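Local coordinates for protein dTDP-glucose 4,6-dehydratase (Klebsiella pneumoniae, PDB 5U4Q) that binds NAD and probably catalyses the dehydration of dTDP-glucose to its 4-keto-6-deoxy sugar, as an extended short-chain dehydrogenase-type enzyme, at residues L62-R67 with H84-A89; M107-I112 with L124-S129; D103-G108 with A155-A160. One frame throughout, in Å; residues are numbered along the deposited sequence.

Contact 1. Residues L62-R67 with H84-A89. With NAD (nicotinamide-adenine-dinucleotide), chain C.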
# COMPACT_ATOMS: atom_id res chain seq x y z
N LEU A 62 -18.52 -8.94 11.83
CA LEU A 62 -17.13 -8.91 12.22
C LEU A 62 -16.43 -7.84 11.43
O LEU A 62 -16.70 -7.68 10.23
CB LEU A 62 -16.50 -10.27 11.88
CG LEU A 62 -15.06 -10.56 12.20
CD1 LEU A 62 -14.80 -10.47 13.68
CD2 LEU A 62 -14.73 -11.96 11.69
N ASP A 63 -15.55 -7.11 12.09
CA ASP A 63 -14.74 -6.10 11.45
C ASP A 63 -13.43 -6.72 11.00
O ASP A 63 -12.78 -7.46 11.73
CB ASP A 63 -14.48 -4.94 12.38
CG ASP A 63 -14.19 -3.67 11.63
OD1 ASP A 63 -13.15 -3.61 10.96
OD2 ASP A 63 -15.04 -2.74 11.72
N LEU A 64 -13.01 -6.39 9.78
CA LEU A 64 -11.73 -6.87 9.23
C LEU A 64 -10.53 -6.51 10.11
O LEU A 64 -9.54 -7.24 10.12
CB LEU A 64 -11.49 -6.27 7.85
CG LEU A 64 -12.39 -6.67 6.70
CD1 LEU A 64 -11.99 -5.80 5.52
CD2 LEU A 64 -12.25 -8.16 6.38
N ALA A 65 -10.66 -5.40 10.85
CA ALA A 65 -9.59 -4.89 11.69
C ALA A 65 -9.54 -5.53 13.07
O ALA A 65 -8.62 -5.23 13.84
CB ALA A 65 -9.74 -3.40 11.82
N ASP A 66 -10.50 -6.39 13.38
CA ASP A 66 -10.57 -7.09 14.68
C ASP A 66 -9.63 -8.30 14.56
O ASP A 66 -10.02 -9.36 14.07
CB ASP A 66 -12.03 -7.49 14.95
CG ASP A 66 -12.25 -8.23 16.26
OD1 ASP A 66 -11.29 -8.65 16.93
OD2 ASP A 66 -13.43 -8.40 16.61
N ARG A 67 -8.39 -8.13 15.02
CA ARG A 67 -7.36 -9.15 14.85
C ARG A 67 -7.74 -10.48 15.49
O ARG A 67 -7.64 -11.52 14.85
CB ARG A 67 -6.00 -8.69 15.41
CG ARG A 67 -4.93 -9.77 15.27
CD ARG A 67 -3.58 -9.35 15.80
NE ARG A 67 -2.67 -10.50 15.81
CZ ARG A 67 -1.45 -10.49 16.34
NH1 ARG A 67 -0.95 -9.39 16.89
NH2 ARG A 67 -0.71 -11.60 16.29
N HIS A 84 -12.26 -12.07 -0.98
CA HIS A 84 -12.21 -10.89 -0.15
C HIS A 84 -12.68 -9.67 -0.92
O HIS A 84 -12.01 -9.20 -1.84
CB HIS A 84 -10.79 -10.71 0.40
CG HIS A 84 -10.62 -9.46 1.19
ND1 HIS A 84 -11.43 -9.14 2.26
CD2 HIS A 84 -9.74 -8.45 1.07
CE1 HIS A 84 -11.06 -7.98 2.74
NE2 HIS A 84 -10.04 -7.53 2.04
N LEU A 85 -13.83 -9.16 -0.48
CA LEU A 85 -14.47 -8.01 -1.12
C LEU A 85 -14.68 -6.84 -0.15
O LEU A 85 -14.84 -5.70 -0.58
CB LEU A 85 -15.79 -8.43 -1.74
CG LEU A 85 -15.67 -9.51 -2.82
CD1 LEU A 85 -17.01 -10.18 -3.11
CD2 LEU A 85 -15.04 -8.97 -4.10
N ALA A 86 -14.66 -7.09 1.15
CA ALA A 86 -14.87 -6.03 2.14
C ALA A 86 -13.77 -4.98 2.06
O ALA A 86 -12.58 -5.33 2.06
CB ALA A 86 -14.94 -6.61 3.54
N ALA A 87 -14.18 -3.73 2.00
CA ALA A 87 -13.28 -2.59 1.93
C ALA A 87 -14.07 -1.30 2.01
O ALA A 87 -15.29 -1.29 1.78
CB ALA A 87 -12.47 -2.59 0.64
N GLN A 88 -13.34 -0.25 2.32
CA GLN A 88 -13.80 1.11 2.31
C GLN A 88 -13.54 1.56 0.89
O GLN A 88 -12.40 1.50 0.42
CB GLN A 88 -12.92 1.94 3.26
CG GLN A 88 -13.31 3.40 3.36
CD GLN A 88 -14.61 3.61 4.09
OE1 GLN A 88 -14.98 2.83 4.98
NE2 GLN A 88 -15.30 4.69 3.75
N ALA A 89 -14.59 1.97 0.20
CA ALA A 89 -14.48 2.38 -1.21
C ALA A 89 -15.53 3.43 -1.49
O ALA A 89 -16.71 3.15 -1.29
CB ALA A 89 -14.69 1.18 -2.12
PA NAD C . -20.16 -2.40 -0.88
O1A NAD C . -21.56 -2.60 -1.32
O2A NAD C . -19.78 -1.19 -0.05
O5B NAD C . -19.69 -3.75 -0.13
C5B NAD C . -18.55 -3.84 0.72
C4B NAD C . -19.01 -4.40 2.05
O4B NAD C . -17.83 -4.41 2.87
C3B NAD C . -20.06 -3.54 2.75
O3B NAD C . -21.31 -4.21 2.98
C2B NAD C . -19.35 -3.11 4.03
O2B NAD C . -20.23 -3.06 5.17
C1B NAD C . -18.21 -4.11 4.19
N9A NAD C . -17.06 -3.58 4.95
C8A NAD C . -16.42 -2.41 4.73
N7A NAD C . -15.44 -2.25 5.63
C5A NAD C . -15.45 -3.33 6.43
C6A NAD C . -14.68 -3.75 7.62
N6A NAD C . -13.70 -3.02 8.12
N1A NAD C . -15.03 -4.93 8.15
C2A NAD C . -16.02 -5.69 7.68
N3A NAD C . -16.78 -5.35 6.62
C4A NAD C . -16.52 -4.19 5.98
O3 NAD C . -19.16 -2.32 -2.14
PN NAD C . -19.00 -3.34 -3.38
O1N NAD C . -19.75 -4.59 -3.20
O2N NAD C . -19.17 -2.45 -4.61
O5D NAD C . -17.44 -3.62 -3.25
C5D NAD C . -16.84 -4.91 -3.11
C4D NAD C . -15.36 -4.73 -3.41
O4D NAD C . -15.17 -4.46 -4.81
C3D NAD C . -14.62 -3.62 -2.68
O3D NAD C . -13.32 -4.11 -2.32
C2D NAD C . -14.43 -2.53 -3.71
O2D NAD C . -13.25 -1.73 -3.50
C1D NAD C . -14.35 -3.31 -5.00
N1N NAD C . -14.83 -2.55 -6.16
C2N NAD C . -16.14 -2.41 -6.46
C3N NAD C . -16.56 -1.67 -7.58
C7N NAD C . -18.03 -1.46 -7.98
O7N NAD C . -18.30 -0.94 -9.08
N7N NAD C . -19.06 -1.78 -7.18
C4N NAD C . -15.62 -1.06 -8.37
C5N NAD C . -14.27 -1.20 -8.04
C6N NAD C . -13.89 -1.93 -6.92

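Contact 2. Residues M107-I112 with L124-S129. With NAD (nicotinamide-adenine-dinucleotide), chain C.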
# COMPACT_ATOMS: atom_id res chain seq x y z
N MSE A 107 -4.77 -2.77 7.39
CA MSE A 107 -4.74 -3.74 8.51
C MSE A 107 -5.68 -4.88 8.26
O MSE A 107 -5.35 -6.05 8.52
CB MSE A 107 -5.15 -3.03 9.79
CG MSE A 107 -5.21 -3.92 11.03
SE MSE A 107 -3.44 -4.63 11.54
CE MSE A 107 -2.60 -2.91 12.04
N GLY A 108 -6.87 -4.57 7.77
CA GLY A 108 -7.82 -5.62 7.48
C GLY A 108 -7.31 -6.63 6.48
O GLY A 108 -7.52 -7.85 6.60
N TYR A 109 -6.59 -6.14 5.47
CA TYR A 109 -6.05 -7.01 4.43
C TYR A 109 -4.97 -7.91 5.05
O TYR A 109 -4.87 -9.08 4.71
CB TYR A 109 -5.53 -6.21 3.23
CG TYR A 109 -5.23 -7.11 2.03
CD1 TYR A 109 -6.26 -7.64 1.29
CD2 TYR A 109 -3.94 -7.45 1.69
CE1 TYR A 109 -6.00 -8.51 0.22
CE2 TYR A 109 -3.67 -8.30 0.65
CZ TYR A 109 -4.70 -8.81 -0.11
OH TYR A 109 -4.44 -9.67 -1.15
N LEU A 110 -4.15 -7.36 5.95
CA LEU A 110 -3.15 -8.19 6.62
C LEU A 110 -3.82 -9.30 7.43
O LEU A 110 -3.33 -10.42 7.40
CB LEU A 110 -2.25 -7.37 7.53
CG LEU A 110 -1.13 -8.17 8.22
CD1 LEU A 110 -0.23 -8.93 7.26
CD2 LEU A 110 -0.31 -7.26 9.13
N ASN A 111 -4.93 -9.00 8.12
CA ASN A 111 -5.64 -10.05 8.88
C ASN A 111 -6.10 -11.17 7.95
O ASN A 111 -6.02 -12.34 8.29
CB ASN A 111 -6.79 -9.47 9.71
CG ASN A 111 -6.29 -8.58 10.82
OD1 ASN A 111 -5.13 -8.72 11.24
ND2 ASN A 111 -7.11 -7.65 11.29
N ILE A 112 -6.59 -10.81 6.77
CA ILE A 112 -6.96 -11.80 5.77
C ILE A 112 -5.73 -12.65 5.38
O ILE A 112 -5.82 -13.89 5.33
CB ILE A 112 -7.56 -11.13 4.49
CG1 ILE A 112 -8.92 -10.51 4.77
CG2 ILE A 112 -7.64 -12.09 3.30
CD1 ILE A 112 -10.06 -11.48 4.89
N LEU A 124 -6.81 -17.42 -2.48
CA LEU A 124 -7.36 -16.13 -2.05
C LEU A 124 -7.56 -15.28 -3.28
O LEU A 124 -6.60 -14.96 -4.00
CB LEU A 124 -6.39 -15.38 -1.16
CG LEU A 124 -6.75 -13.91 -0.84
CD1 LEU A 124 -8.05 -13.80 -0.07
CD2 LEU A 124 -5.59 -13.27 -0.11
N VAL A 125 -8.82 -14.91 -3.53
CA VAL A 125 -9.19 -13.99 -4.58
C VAL A 125 -9.59 -12.71 -3.87
O VAL A 125 -10.29 -12.76 -2.87
CB VAL A 125 -10.35 -14.52 -5.44
CG1 VAL A 125 -10.76 -13.50 -6.51
CG2 VAL A 125 -9.94 -15.82 -6.12
N TYR A 126 -9.14 -11.55 -4.39
CA TYR A 126 -9.39 -10.31 -3.65
C TYR A 126 -9.63 -9.18 -4.62
O TYR A 126 -9.14 -9.20 -5.75
CB TYR A 126 -8.24 -9.98 -2.66
CG TYR A 126 -6.92 -9.74 -3.34
CD1 TYR A 126 -6.12 -10.80 -3.74
CD2 TYR A 126 -6.49 -8.44 -3.67
CE1 TYR A 126 -4.93 -10.60 -4.43
CE2 TYR A 126 -5.29 -8.23 -4.34
CZ TYR A 126 -4.53 -9.31 -4.75
OH TYR A 126 -3.37 -9.11 -5.46
N ALA A 127 -10.40 -8.21 -4.14
CA ALA A 127 -10.74 -7.05 -4.95
C ALA A 127 -9.64 -6.00 -4.95
O ALA A 127 -9.22 -5.51 -3.90
CB ALA A 127 -12.03 -6.42 -4.42
N SER A 128 -9.17 -5.67 -6.14
CA SER A 128 -8.33 -4.51 -6.37
C SER A 128 -9.22 -3.49 -7.10
O SER A 128 -10.46 -3.53 -6.98
CB SER A 128 -7.07 -4.85 -7.13
OG SER A 128 -6.20 -3.73 -7.24
N SER A 129 -8.61 -2.55 -7.83
CA SER A 129 -9.39 -1.50 -8.47
C SER A 129 -8.66 -0.90 -9.65
O SER A 129 -7.44 -0.76 -9.62
CB SER A 129 -9.62 -0.40 -7.44
OG SER A 129 -10.09 0.81 -8.05
PA NAD C . -20.16 -2.40 -0.88
O1A NAD C . -21.56 -2.60 -1.32
O2A NAD C . -19.78 -1.19 -0.05
O5B NAD C . -19.69 -3.75 -0.13
C5B NAD C . -18.55 -3.84 0.72
C4B NAD C . -19.01 -4.40 2.05
O4B NAD C . -17.83 -4.41 2.87
C3B NAD C . -20.06 -3.54 2.75
O3B NAD C . -21.31 -4.21 2.98
C2B NAD C . -19.35 -3.11 4.03
O2B NAD C . -20.23 -3.06 5.17
C1B NAD C . -18.21 -4.11 4.19
N9A NAD C . -17.06 -3.58 4.95
C8A NAD C . -16.42 -2.41 4.73
N7A NAD C . -15.44 -2.25 5.63
C5A NAD C . -15.45 -3.33 6.43
C6A NAD C . -14.68 -3.75 7.62
N6A NAD C . -13.70 -3.02 8.12
N1A NAD C . -15.03 -4.93 8.15
C2A NAD C . -16.02 -5.69 7.68
N3A NAD C . -16.78 -5.35 6.62
C4A NAD C . -16.52 -4.19 5.98
O3 NAD C . -19.16 -2.32 -2.14
PN NAD C . -19.00 -3.34 -3.38
O1N NAD C . -19.75 -4.59 -3.20
O2N NAD C . -19.17 -2.45 -4.61
O5D NAD C . -17.44 -3.62 -3.25
C5D NAD C . -16.84 -4.91 -3.11
C4D NAD C . -15.36 -4.73 -3.41
O4D NAD C . -15.17 -4.46 -4.81
C3D NAD C . -14.62 -3.62 -2.68
O3D NAD C . -13.32 -4.11 -2.32
C2D NAD C . -14.43 -2.53 -3.71
O2D NAD C . -13.25 -1.73 -3.50
C1D NAD C . -14.35 -3.31 -5.00
N1N NAD C . -14.83 -2.55 -6.16
C2N NAD C . -16.14 -2.41 -6.46
C3N NAD C . -16.56 -1.67 -7.58
C7N NAD C . -18.03 -1.46 -7.98
O7N NAD C . -18.30 -0.94 -9.08
N7N NAD C . -19.06 -1.78 -7.18
C4N NAD C . -15.62 -1.06 -8.37
C5N NAD C . -14.27 -1.20 -8.04
C6N NAD C . -13.89 -1.93 -6.92

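Contact 3. Residues D103-G108 with A155-A160. With NAD (nicotinamide-adenine-dinucleotide), chain C.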
# COMPACT_ATOMS: atom_id res chain seq x y z
N ASP A 103 -7.74 1.25 8.18
CA ASP A 103 -8.29 0.16 8.98
C ASP A 103 -8.79 -1.00 8.14
O ASP A 103 -8.42 -2.15 8.36
CB ASP A 103 -9.45 0.66 9.86
CG ASP A 103 -8.97 1.40 11.09
OD1 ASP A 103 -7.86 1.11 11.58
OD2 ASP A 103 -9.73 2.26 11.59
N ALA A 104 -9.66 -0.72 7.21
CA ALA A 104 -10.28 -1.78 6.44
C ALA A 104 -9.37 -2.31 5.37
O ALA A 104 -9.33 -3.53 5.11
CB ALA A 104 -11.56 -1.28 5.80
N ASN A 105 -8.64 -1.40 4.72
CA ASN A 105 -7.91 -1.78 3.53
C ASN A 105 -6.44 -2.12 3.73
O ASN A 105 -5.87 -2.78 2.87
CB ASN A 105 -8.01 -0.73 2.42
CG ASN A 105 -9.44 -0.44 1.97
OD1 ASN A 105 -10.42 -0.91 2.57
ND2 ASN A 105 -9.57 0.39 0.92
N LEU A 106 -5.80 -1.69 4.81
CA LEU A 106 -4.41 -2.06 5.08
C LEU A 106 -4.35 -3.12 6.18
O LEU A 106 -3.99 -4.28 5.91
CB LEU A 106 -3.56 -0.82 5.39
CG LEU A 106 -3.48 0.18 4.23
CD1 LEU A 106 -2.81 1.46 4.69
CD2 LEU A 106 -2.75 -0.40 3.04
N MSE A 107 -4.77 -2.77 7.39
CA MSE A 107 -4.74 -3.74 8.51
C MSE A 107 -5.68 -4.88 8.26
O MSE A 107 -5.35 -6.05 8.52
CB MSE A 107 -5.15 -3.03 9.79
CG MSE A 107 -5.21 -3.92 11.03
SE MSE A 107 -3.44 -4.63 11.54
CE MSE A 107 -2.60 -2.91 12.04
N GLY A 108 -6.87 -4.57 7.77
CA GLY A 108 -7.82 -5.62 7.48
C GLY A 108 -7.31 -6.63 6.48
O GLY A 108 -7.52 -7.85 6.60
N ALA A 155 -6.81 4.14 -4.06
CA ALA A 155 -5.96 3.49 -5.06
C ALA A 155 -4.65 2.97 -4.43
O ALA A 155 -4.20 1.85 -4.70
CB ALA A 155 -5.64 4.45 -6.21
N ALA A 156 -3.99 3.81 -3.65
CA ALA A 156 -2.75 3.41 -3.00
C ALA A 156 -2.97 2.18 -2.13
O ALA A 156 -2.11 1.30 -2.09
CB ALA A 156 -2.18 4.53 -2.18
N THR A 157 -4.10 2.12 -1.42
CA THR A 157 -4.34 0.94 -0.56
C THR A 157 -4.57 -0.33 -1.39
O THR A 157 -4.16 -1.41 -0.98
CB THR A 157 -5.48 1.12 0.49
OG1 THR A 157 -6.75 1.21 -0.13
CG2 THR A 157 -5.21 2.31 1.42
N LYS A 158 -5.23 -0.19 -2.54
CA LYS A 158 -5.45 -1.35 -3.40
C LYS A 158 -4.14 -1.88 -3.99
O LYS A 158 -3.91 -3.10 -4.06
CB LYS A 158 -6.52 -1.08 -4.46
CG LYS A 158 -7.93 -0.88 -3.88
CD LYS A 158 -8.41 -2.07 -3.04
CE LYS A 158 -9.93 -2.11 -2.92
NZ LYS A 158 -10.42 -3.35 -2.19
N LYS A 159 -3.26 -0.97 -4.43
CA LYS A 159 -1.95 -1.40 -4.89
C LYS A 159 -1.17 -2.01 -3.73
O LYS A 159 -0.48 -3.01 -3.91
CB LYS A 159 -1.17 -0.26 -5.57
CG LYS A 159 0.23 -0.63 -5.99
CD LYS A 159 0.40 -1.85 -6.93
CE LYS A 159 1.91 -2.01 -7.19
NZ LYS A 159 2.34 -3.22 -7.95
N ALA A 160 -1.30 -1.42 -2.54
CA ALA A 160 -0.65 -2.03 -1.39
C ALA A 160 -1.14 -3.46 -1.17
O ALA A 160 -0.35 -4.32 -0.78
CB ALA A 160 -0.85 -1.20 -0.12
PA NAD C . -20.16 -2.40 -0.88
O1A NAD C . -21.56 -2.60 -1.32
O2A NAD C . -19.78 -1.19 -0.05
O5B NAD C . -19.69 -3.75 -0.13
C5B NAD C . -18.55 -3.84 0.72
C4B NAD C . -19.01 -4.40 2.05
O4B NAD C . -17.83 -4.41 2.87
C3B NAD C . -20.06 -3.54 2.75
O3B NAD C . -21.31 -4.21 2.98
C2B NAD C . -19.35 -3.11 4.03
O2B NAD C . -20.23 -3.06 5.17
C1B NAD C . -18.21 -4.11 4.19
N9A NAD C . -17.06 -3.58 4.95
C8A NAD C . -16.42 -2.41 4.73
N7A NAD C . -15.44 -2.25 5.63
C5A NAD C . -15.45 -3.33 6.43
C6A NAD C . -14.68 -3.75 7.62
N6A NAD C . -13.70 -3.02 8.12
N1A NAD C . -15.03 -4.93 8.15
C2A NAD C . -16.02 -5.69 7.68
N3A NAD C . -16.78 -5.35 6.62
C4A NAD C . -16.52 -4.19 5.98
O3 NAD C . -19.16 -2.32 -2.14
PN NAD C . -19.00 -3.34 -3.38
O1N NAD C . -19.75 -4.59 -3.20
O2N NAD C . -19.17 -2.45 -4.61
O5D NAD C . -17.44 -3.62 -3.25
C5D NAD C . -16.84 -4.91 -3.11
C4D NAD C . -15.36 -4.73 -3.41
O4D NAD C . -15.17 -4.46 -4.81
C3D NAD C . -14.62 -3.62 -2.68
O3D NAD C . -13.32 -4.11 -2.32
C2D NAD C . -14.43 -2.53 -3.71
O2D NAD C . -13.25 -1.73 -3.50
C1D NAD C . -14.35 -3.31 -5.00
N1N NAD C . -14.83 -2.55 -6.16
C2N NAD C . -16.14 -2.41 -6.46
C3N NAD C . -16.56 -1.67 -7.58
C7N NAD C . -18.03 -1.46 -7.98
O7N NAD C . -18.30 -0.94 -9.08
N7N NAD C . -19.06 -1.78 -7.18
C4N NAD C . -15.62 -1.06 -8.37
C5N NAD C . -14.27 -1.20 -8.04
C6N NAD C . -13.89 -1.93 -6.92

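Contact 1. Residues L62-R67 with H84-A89
L64 reaches from segment 62-67 to H84, at the end of strand 81-84, and A86 in the loop after it. Both segments lie at the ends of parallel strands 57-61 and 81-84 of the Rossmann sheet, where the dinucleotide binds. L64 CB is 3.8 Å from N1A of NAD. One bond further, L64 CG comes within 3.5 Å of the same N1A. CG stands opposite the carbonyl carbon (chi1 -67°), and the fork then opens toward the second segment. CD1 does most of the touching: L64 CD1 is 3.6 Å from A86 CB and lies against the A86 carbonyl oxygen. It meets the H84 ring at the edge, in plane, with L64 CD1 3.7 Å from H84 CE1. CD2, the other branch, touches CE1 as well. H84 ND1 is hydrogen-bonded to T9 OG1, which holds the imidazole while its CE1 edge meets leucine.

The backbone of L64 and the side chain of D63 read the adenine. The L64 backbone N gives a nearly straight bond to N1A of NAD (3.0 Å, 168°). D63 OD1 takes a bond from N6A of NAD at 3.0 Å. The same oxygen accepts from A65 N through its anti lone pair, which makes an Asx turn. D63 OD2 is hydrogen-bonded to N35 ND2.

A donor at N1A and an acceptor at N6A suit adenine's ring nitrogen and amino group, consistent with an unprotonated N1A.

Contact 2. Residues M107-I112 with L124-S129
Y109 and Y126 make the aromatic part. The edge of the Y109 ring points at the face of Y126 in a tilted T-shaped stack. The planes are turned 61° apart, and the ring centroids of Y109 and Y126 are 5.3 Å apart. Y126 takes the hindered first torsion, with CG between the backbone N and the carbonyl carbon (chi1 63°). This torsion lays the Y126 ring under the Y109 hydroxyl. Y126 CB lies at the edge of the Y109 ring, in its plane.

The polar feature is the Y109 hydroxyl. Y109 OH sits 3.1 Å above the plane of the Y126 ring, over its centre. It is buried with no hydrogen-bond partner in the model; the pi face of Y126 is what it meets instead.

The apolar part lies toward the start of the strand segment. I112 CG2 packs on L124 CD1 at 3.8 Å, the two side chains crossing at about a right angle. The other branch of the leucine, L124 CD2, lies 3.9 Å from Y109 OH.

Helix 98-118 is the crossover of a beta-alpha-beta unit that joins the adjacent parallel strands 81-84 and 123-129. Segments 107-112 and 124-129 run nearly antiparallel, at 166°. Strands 81-84 and 176-185 flank strand 123-129 in the sheet. I112 also packs on M70 and F74 of helix 67-77, and Y109 on N161 and A165 of helix 153-172.

Contact 3. Residues D103-G108 with A155-A160
N105 and L106 carry the helix 98-118 side of this contact, against T157 and A160 of helix 153-172. D103, before them, forms a salt bridge with R67 of the second subunit. A104 CB lies 3.6 Å from N6A of NAD. N105 points at T157 and gives a hydrogen bond from ND2 to T157 OG1 (3.1 Å, 165°), with the hydroxyl oxygen in the amide plane. T157 OG1 is also hydrogen-bonded to Y154 O, and N105 OD1 takes the backbone N of Q88, so both ends of the amide are held.

T157 lies between Y154 and K158, whose spacing fits the YxxxK motif of short-chain dehydrogenases. Both residues bind NAD: the K158 chain bends at chi2 (-57°) and brings NZ within 3.0 Å of O3D of NAD. The two helix segments run roughly parallel, crossing at 23° with axes 9.2 Å apart.

L106 comes next and adds the apolar part. Its CD2 meets A160 CB at 3.8 Å, and L106 CG lies 3.9 Å from T157 CG2. M107, a selenomethionine, packs on D103 of the second subunit. The G108 backbone N bonds to D103 O at 2.9 Å, an i to i+5 bond that makes a pi turn in the helix.

The three contacts form one block beside NAD, with centres 8 to 10 Å apart. Contact 1 spans from the adenine, at 62-67, to the nicotinamide ribose, at 84-89. Contacts 2 and 3 overlap at M107 and G108; the helix packs on strand 123-129 through Y109 and I112 and on helix 153-172 through N105 and L106. Contact 1 meets contact 2 through L64 O and N111 ND2, 2.7 Å apart, and the sheet bond from H84 N to V125 O. Contact 2 meets contact 3 where A127 O is 3.0 Å from K158 NZ. O3D of NAD draws on all three: besides its bond with K158 it donates to L85 O at 2.8 Å, and A127 CB touches it.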